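Local atomic coordinates of solute-binding periplasmic protein of iron/siderophore ABC transporter (Yersinia pestis, PDB entry 6B2Y), a protein that probably binds chelated iron in the periplasm and hands it to an ABC transporter for uptake into the cell. Residues K214-F219 with W349-Q354; D244-N249 with S345-F350. All coordinates share one frame; numbering follows the deposited sequence.

Contact 1. Residues K214-F219 with W349-Q354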
loop_
_atom_site.group_PDB
_atom_site.type_symbol
_atom_site.label_atom_id
_atom_site.label_comp_id
_atom_site.label_asym_id
_atom_site.label_seq_id
_atom_site.Cartn_x
_atom_site.Cartn_y
_atom_site.Cartn_z
ATOM N N LYS A 214 -26.835 -8.783 -2.526
ATOM C CA LYS A 214 -26.687 -8.140 -3.820
ATOM C C LYS A 214 -25.243 -7.764 -4.138
ATOM O O LYS A 214 -24.997 -7.150 -5.185
ATOM C CB LYS A 214 -27.554 -6.879 -3.879
ATOM C CG LYS A 214 -29.030 -7.119 -3.548
ATOM C CD LYS A 214 -29.907 -6.060 -4.183
ATOM C CE LYS A 214 -31.323 -6.584 -4.412
ATOM N NZ LYS A 214 -32.172 -5.566 -5.072
ATOM N N LYS A 215 -24.296 -8.128 -3.288
ATOM C CA LYS A 215 -22.867 -7.826 -3.398
ATOM C C LYS A 215 -22.137 -8.896 -4.214
ATOM O O LYS A 215 -22.317 -10.097 -3.966
ATOM C CB LYS A 215 -22.232 -7.737 -2.022
ATOM C CG LYS A 215 -22.741 -6.570 -1.227
ATOM C CD LYS A 215 -22.059 -6.475 0.122
ATOM C CE LYS A 215 -22.569 -5.251 0.871
ATOM N NZ LYS A 215 -21.832 -5.075 2.163
ATOM N N PRO A 216 -21.285 -8.489 -5.152
ATOM C CA PRO A 216 -20.519 -9.478 -5.920
ATOM C C PRO A 216 -19.479 -10.167 -5.049
ATOM O O PRO A 216 -18.871 -9.549 -4.172
ATOM C CB PRO A 216 -19.853 -8.633 -7.007
ATOM C CG PRO A 216 -19.657 -7.296 -6.337
ATOM C CD PRO A 216 -20.896 -7.112 -5.480
ATOM N N SER A 217 -19.278 -11.462 -5.291
ATOM C CA SER A 217 -18.212 -12.177 -4.609
ATOM C C SER A 217 -16.900 -11.834 -5.299
ATOM O O SER A 217 -16.858 -11.626 -6.513
ATOM C CB SER A 217 -18.459 -13.685 -4.616
ATOM O OG SER A 217 -18.637 -14.175 -5.933
ATOM N N VAL A 218 -15.839 -11.729 -4.511
ATOM C CA VAL A 218 -14.574 -11.180 -4.986
ATOM C C VAL A 218 -13.444 -12.052 -4.467
ATOM O O VAL A 218 -13.406 -12.394 -3.280
ATOM C CB VAL A 218 -14.350 -9.730 -4.506
ATOM C CG1 VAL A 218 -12.992 -9.193 -5.039
ATOM C CG2 VAL A 218 -15.504 -8.817 -4.914
ATOM N N PHE A 219 -12.495 -12.369 -5.343
ATOM C CA PHE A 219 -11.232 -12.959 -4.924
ATOM C C PHE A 219 -10.097 -12.054 -5.371
ATOM O O PHE A 219 -10.028 -11.687 -6.551
ATOM C CB PHE A 219 -11.013 -14.358 -5.505
ATOM C CG PHE A 219 -9.714 -14.977 -5.068
ATOM C CD1 PHE A 219 -9.537 -15.378 -3.752
ATOM C CD2 PHE A 219 -8.653 -15.108 -5.953
ATOM C CE1 PHE A 219 -8.336 -15.927 -3.327
ATOM C CE2 PHE A 219 -7.449 -15.662 -5.528
ATOM C CZ PHE A 219 -7.296 -16.070 -4.220
ATOM N N TRP A 349 -15.202 -0.593 -10.111
ATOM C CA TRP A 349 -15.292 -1.865 -10.821
ATOM C C TRP A 349 -16.535 -2.646 -10.411
ATOM O O TRP A 349 -17.214 -3.230 -11.266
ATOM C CB TRP A 349 -14.059 -2.723 -10.566
ATOM C CG TRP A 349 -12.781 -2.149 -11.069
ATOM C CD1 TRP A 349 -12.616 -1.279 -12.108
ATOM C CD2 TRP A 349 -11.468 -2.424 -10.558
ATOM N NE1 TRP A 349 -11.275 -0.984 -12.270
ATOM C CE2 TRP A 349 -10.552 -1.684 -11.338
ATOM C CE3 TRP A 349 -10.981 -3.222 -9.519
ATOM C CZ2 TRP A 349 -9.181 -1.714 -11.102
ATOM C CZ3 TRP A 349 -9.618 -3.257 -9.291
ATOM C CH2 TRP A 349 -8.733 -2.509 -10.079
ATOM N N PHE A 350 -16.845 -2.671 -9.103
ATOM C CA PHE A 350 -17.932 -3.513 -8.612
ATOM C C PHE A 350 -19.281 -2.972 -9.049
ATOM O O PHE A 350 -20.210 -3.743 -9.313
ATOM C CB PHE A 350 -17.919 -3.607 -7.076
ATOM C CG PHE A 350 -16.667 -4.219 -6.480
ATOM C CD1 PHE A 350 -15.692 -4.819 -7.273
ATOM C CD2 PHE A 350 -16.473 -4.187 -5.100
ATOM C CE1 PHE A 350 -14.546 -5.362 -6.705
ATOM C CE2 PHE A 350 -15.336 -4.736 -4.520
ATOM C CZ PHE A 350 -14.365 -5.318 -5.326
ATOM N N TYR A 351 -19.432 -1.651 -9.066
ATOM C CA TYR A 351 -20.705 -0.997 -9.374
ATOM C C TYR A 351 -20.446 0.119 -10.374
ATOM O O TYR A 351 -20.472 1.304 -10.023
ATOM C CB TYR A 351 -21.364 -0.472 -8.096
ATOM C CG TYR A 351 -21.564 -1.540 -7.042
ATOM C CD1 TYR A 351 -22.665 -2.389 -7.078
ATOM C CD2 TYR A 351 -20.655 -1.699 -5.997
ATOM C CE1 TYR A 351 -22.848 -3.367 -6.131
ATOM C CE2 TYR A 351 -20.837 -2.681 -5.032
ATOM C CZ TYR A 351 -21.949 -3.504 -5.092
ATOM O OH TYR A 351 -22.156 -4.487 -4.149
ATOM N N PRO A 352 -20.183 -0.236 -11.639
ATOM C CA PRO A 352 -19.819 0.795 -12.629
ATOM C C PRO A 352 -20.882 1.863 -12.804
ATOM O O PRO A 352 -20.558 3.053 -12.899
ATOM C CB PRO A 352 -19.622 -0.012 -13.924
ATOM C CG PRO A 352 -19.515 -1.441 -13.508
ATOM C CD PRO A 352 -20.278 -1.579 -12.227
ATOM N N GLU A 353 -22.152 1.461 -12.840
ATOM C CA GLU A 353 -23.243 2.407 -13.038
ATOM C C GLU A 353 -23.307 3.428 -11.908
ATOM O O GLU A 353 -23.362 4.640 -12.147
ATOM C CB GLU A 353 -24.561 1.636 -13.155
ATOM C CG GLU A 353 -25.808 2.490 -13.037
ATOM C CD GLU A 353 -26.791 2.240 -14.162
ATOM O OE1 GLU A 353 -27.508 3.189 -14.544
ATOM O OE2 GLU A 353 -26.848 1.092 -14.661
ATOM N N GLN A 354 -23.280 2.953 -10.662
ATOM C CA GLN A 354 -23.444 3.833 -9.513
ATOM C C GLN A 354 -22.244 4.741 -9.290
ATOM O O GLN A 354 -22.384 5.784 -8.641
ATOM C CB GLN A 354 -23.722 2.977 -8.279
ATOM C CG GLN A 354 -24.530 1.731 -8.631
ATOM C CD GLN A 354 -25.204 1.101 -7.433
ATOM O OE1 GLN A 354 -25.592 1.792 -6.482
ATOM N NE2 GLN A 354 -25.354 -0.221 -7.469
#

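Contact 2. Residues D244-N249 with S345-F350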
loop_
_atom_site.group_PDB
_atom_site.type_symbol
_atom_site.label_atom_id
_atom_site.label_comp_id
_atom_site.label_asym_id
_atom_site.label_seq_id
_atom_site.Cartn_x
_atom_site.Cartn_y
_atom_site.Cartn_z
ATOM N N ASP A 244 -14.477 -4.971 1.382
ATOM C CA ASP A 244 -15.621 -4.683 2.252
ATOM C C ASP A 244 -16.153 -3.272 2.017
ATOM O O ASP A 244 -17.352 -3.080 1.781
ATOM C CB ASP A 244 -15.242 -4.850 3.736
ATOM C CG ASP A 244 -14.858 -6.281 4.114
ATOM O OD1 ASP A 244 -14.992 -7.210 3.292
ATOM O OD2 ASP A 244 -14.400 -6.484 5.264
ATOM N N GLN A 245 -15.278 -2.262 2.105
ATOM C CA GLN A 245 -15.742 -0.884 1.985
ATOM C C GLN A 245 -16.291 -0.595 0.599
ATOM O O GLN A 245 -17.172 0.258 0.444
ATOM C CB GLN A 245 -14.608 0.097 2.297
ATOM C CG GLN A 245 -14.184 0.097 3.755
ATOM C CD GLN A 245 -13.016 1.043 4.014
ATOM O OE1 GLN A 245 -13.211 2.169 4.462
ATOM N NE2 GLN A 245 -11.801 0.578 3.741
ATOM N N ALA A 246 -15.778 -1.285 -0.420
ATOM C CA ALA A 246 -16.247 -1.082 -1.780
ATOM C C ALA A 246 -17.502 -1.883 -2.070
ATOM O O ALA A 246 -17.957 -1.900 -3.217
ATOM C CB ALA A 246 -15.144 -1.442 -2.787
ATOM N N GLY A 247 -18.065 -2.547 -1.063
ATOM C CA GLY A 247 -19.315 -3.251 -1.261
ATOM C C GLY A 247 -19.212 -4.614 -1.902
ATOM O O GLY A 247 -20.208 -5.107 -2.446
ATOM N N GLY A 248 -18.039 -5.240 -1.869
ATOM C CA GLY A 248 -17.885 -6.596 -2.339
ATOM C C GLY A 248 -17.920 -7.598 -1.202
ATOM O O GLY A 248 -17.860 -7.253 -0.020
ATOM N N ASN A 249 -17.980 -8.868 -1.585
ATOM C CA ASN A 249 -17.967 -9.984 -0.646
ATOM C C ASN A 249 -16.684 -10.785 -0.879
ATOM O O ASN A 249 -16.604 -11.573 -1.824
ATOM C CB ASN A 249 -19.227 -10.834 -0.826
ATOM C CG ASN A 249 -19.135 -12.180 -0.138
ATOM O OD1 ASN A 249 -18.457 -12.331 0.882
ATOM N ND2 ASN A 249 -19.842 -13.176 -0.686
ATOM N N SER A 345 -11.145 2.491 -6.702
ATOM C CA SER A 345 -11.061 1.671 -7.910
ATOM C C SER A 345 -11.885 0.395 -7.768
ATOM O O SER A 345 -12.610 0.012 -8.695
ATOM C CB SER A 345 -9.602 1.326 -8.223
ATOM O OG SER A 345 -8.917 2.458 -8.728
ATOM N N PHE A 346 -11.793 -0.277 -6.613
ATOM C CA PHE A 346 -12.615 -1.463 -6.382
ATOM C C PHE A 346 -14.095 -1.139 -6.543
ATOM O O PHE A 346 -14.833 -1.862 -7.226
ATOM C CB PHE A 346 -12.376 -2.037 -4.982
ATOM C CG PHE A 346 -11.061 -2.738 -4.816
ATOM C CD1 PHE A 346 -10.047 -2.589 -5.765
ATOM C CD2 PHE A 346 -10.822 -3.523 -3.704
ATOM C CE1 PHE A 346 -8.835 -3.226 -5.598
ATOM C CE2 PHE A 346 -9.611 -4.155 -3.521
ATOM C CZ PHE A 346 -8.605 -4.014 -4.494
ATOM N N ALA A 347 -14.548 -0.070 -5.891
ATOM C CA ALA A 347 -15.968 0.276 -5.910
ATOM C C ALA A 347 -16.449 0.549 -7.329
ATOM O O ALA A 347 -17.530 0.094 -7.729
ATOM C CB ALA A 347 -16.216 1.496 -5.031
ATOM N N LYS A 348 -15.662 1.295 -8.097
ATOM C CA LYS A 348 -16.050 1.618 -9.468
ATOM C C LYS A 348 -16.108 0.368 -10.337
ATOM O O LYS A 348 -16.950 0.274 -11.241
ATOM C CB LYS A 348 -15.085 2.652 -10.050
ATOM C CG LYS A 348 -15.592 3.374 -11.297
ATOM C CD LYS A 348 -14.555 4.339 -11.828
ATOM C CE LYS A 348 -14.979 4.925 -13.165
ATOM N NZ LYS A 348 -16.053 5.944 -13.015
ATOM N N TRP A 349 -15.202 -0.593 -10.111
ATOM C CA TRP A 349 -15.292 -1.865 -10.821
ATOM C C TRP A 349 -16.535 -2.646 -10.411
ATOM O O TRP A 349 -17.214 -3.230 -11.266
ATOM C CB TRP A 349 -14.059 -2.723 -10.566
ATOM C CG TRP A 349 -12.781 -2.149 -11.069
ATOM C CD1 TRP A 349 -12.616 -1.279 -12.108
ATOM C CD2 TRP A 349 -11.468 -2.424 -10.558
ATOM N NE1 TRP A 349 -11.275 -0.984 -12.270
ATOM C CE2 TRP A 349 -10.552 -1.684 -11.338
ATOM C CE3 TRP A 349 -10.981 -3.222 -9.519
ATOM C CZ2 TRP A 349 -9.181 -1.714 -11.102
ATOM C CZ3 TRP A 349 -9.618 -3.257 -9.291
ATOM C CH2 TRP A 349 -8.733 -2.509 -10.079
ATOM N N PHE A 350 -16.845 -2.671 -9.103
ATOM C CA PHE A 350 -17.932 -3.513 -8.612
ATOM C C PHE A 350 -19.281 -2.972 -9.049
ATOM O O PHE A 350 -20.210 -3.743 -9.313
ATOM C CB PHE A 350 -17.919 -3.607 -7.076
ATOM C CG PHE A 350 -16.667 -4.219 -6.480
ATOM C CD1 PHE A 350 -15.692 -4.819 -7.273
ATOM C CD2 PHE A 350 -16.473 -4.187 -5.100
ATOM C CE1 PHE A 350 -14.546 -5.362 -6.705
ATOM C CE2 PHE A 350 -15.336 -4.736 -4.520
ATOM C CZ PHE A 350 -14.365 -5.318 -5.326
#

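Contact 1. Residues K214-F219 with W349-Q354
Phe350 and Tyr351, which pack against 214-219, share the same first torsion: in both, CG stands anti to the carbonyl carbon (chi1 -61° and -55°). Their rings nevertheless part company, because Phe350 closes helix 340-350 while Tyr351 is the first residue to leave helical backbone angles. Phe350 runs toward strand 217-221 and meets Val218 coming from the opposite direction. Val218 has CG1 anti to its backbone N, and CG2, the other branch, meets the ring obliquely and off-centre in a CH-pi contact, 4.2 Å from the Phe350 centroid and 29° from the ring normal. The closest carbon pair here is Val218 CG2 to Phe350 CZ, 3.7 Å apart. Farther back, the Pro216 ring lies across the root of the phenylalanine, with Pro216 CG 4.1 Å from Phe350 CB.

Tyr351 meets the same proline ring at CD. Pro216 CD approaches its phenol end obliquely, 3.2 Å from Tyr351 OH and 3.8 Å from Tyr351 CZ. The same oxygen lies against Lys215, 3.5 Å from Lys215 CA, and near the start of that lysine's extended chain. From there the lysine leads away from the tyrosine, and its ammonium forms a salt bridge with Glu212. The phenol hydroxyl is hydrogen-bonded to Gly247 O, on the turn after helix 239-245. Ile275 and Ile277 of the neighbouring strand 275-280 also touch Phe350, continuing the apolar surface.

No hydrogen bond joins 214-219 to 349-354, so the entry of the strand rests on the helix end and the residue after it through van der Waals packing, part of it carbon against the phenol oxygen. That hydroxyl is satisfied by a third piece of chain, which fixes where the phenol ends while it packs against proline and lysine carbons.

Contact 2. Residues D244-N249 with S345-F350
Apolar packing centres on Ala246, whose methyl group points into helix 340-350 one turn from its end. Ala246 CB lies 3.6 Å from Phe346 CB and 3.8 Å from Ala347 CB, and it also comes within 3.4 Å of Ala347 N, so it rests directly on the helix backbone. The Phe346 ring itself leads away. Phe350 completes the grip from the next turn, its CE2 3.7 Å from Ala246 CB.

Polar backbone atoms also meet that ring. Ala246 O lies near the plane of the Phe350 ring at its edge, 3.3 Å from Phe350 CD2; this buried carbonyl has no hydrogen-bonding partner in the model. Gly248 N approaches the same ring obliquely, 3.7 Å from Phe350 CD2.

The turn is a Schellman motif ending helix 239-245: Gly247, with positive phi, is its C-prime residue, Gly247 N bonds to Asp244 O and Gly248 N to Ile243 O.

Beyond the turn the chain enters edge strand 249-250. Helix 186-207 touches both sides of the contact, through Val200 on Gln245 and Val203 on Ala347, while Ile277 of strand 275-280 meets Phe346.

In the fold
Both contacts use the end of helix 340-350 and share Phe350, which packs on strand 217-221 in contact 1 and on the turn after helix 239-245 in contact 2. Contact 2 is fully buried and brings the backbones close; contact 1 lies farther from the chain centre and is partly exposed at its lysines. Their chemistry differs accordingly: proline and valine meet aromatic rings in contact 1, a small methyl and glycine backbone meet the helix in contact 2. Besides the tyrosine hydroxyl, the bond from Val218 N to Asn249 O ties the two together, joining neighbouring parallel strands 217-221 and 249-250 of the mixed sheet.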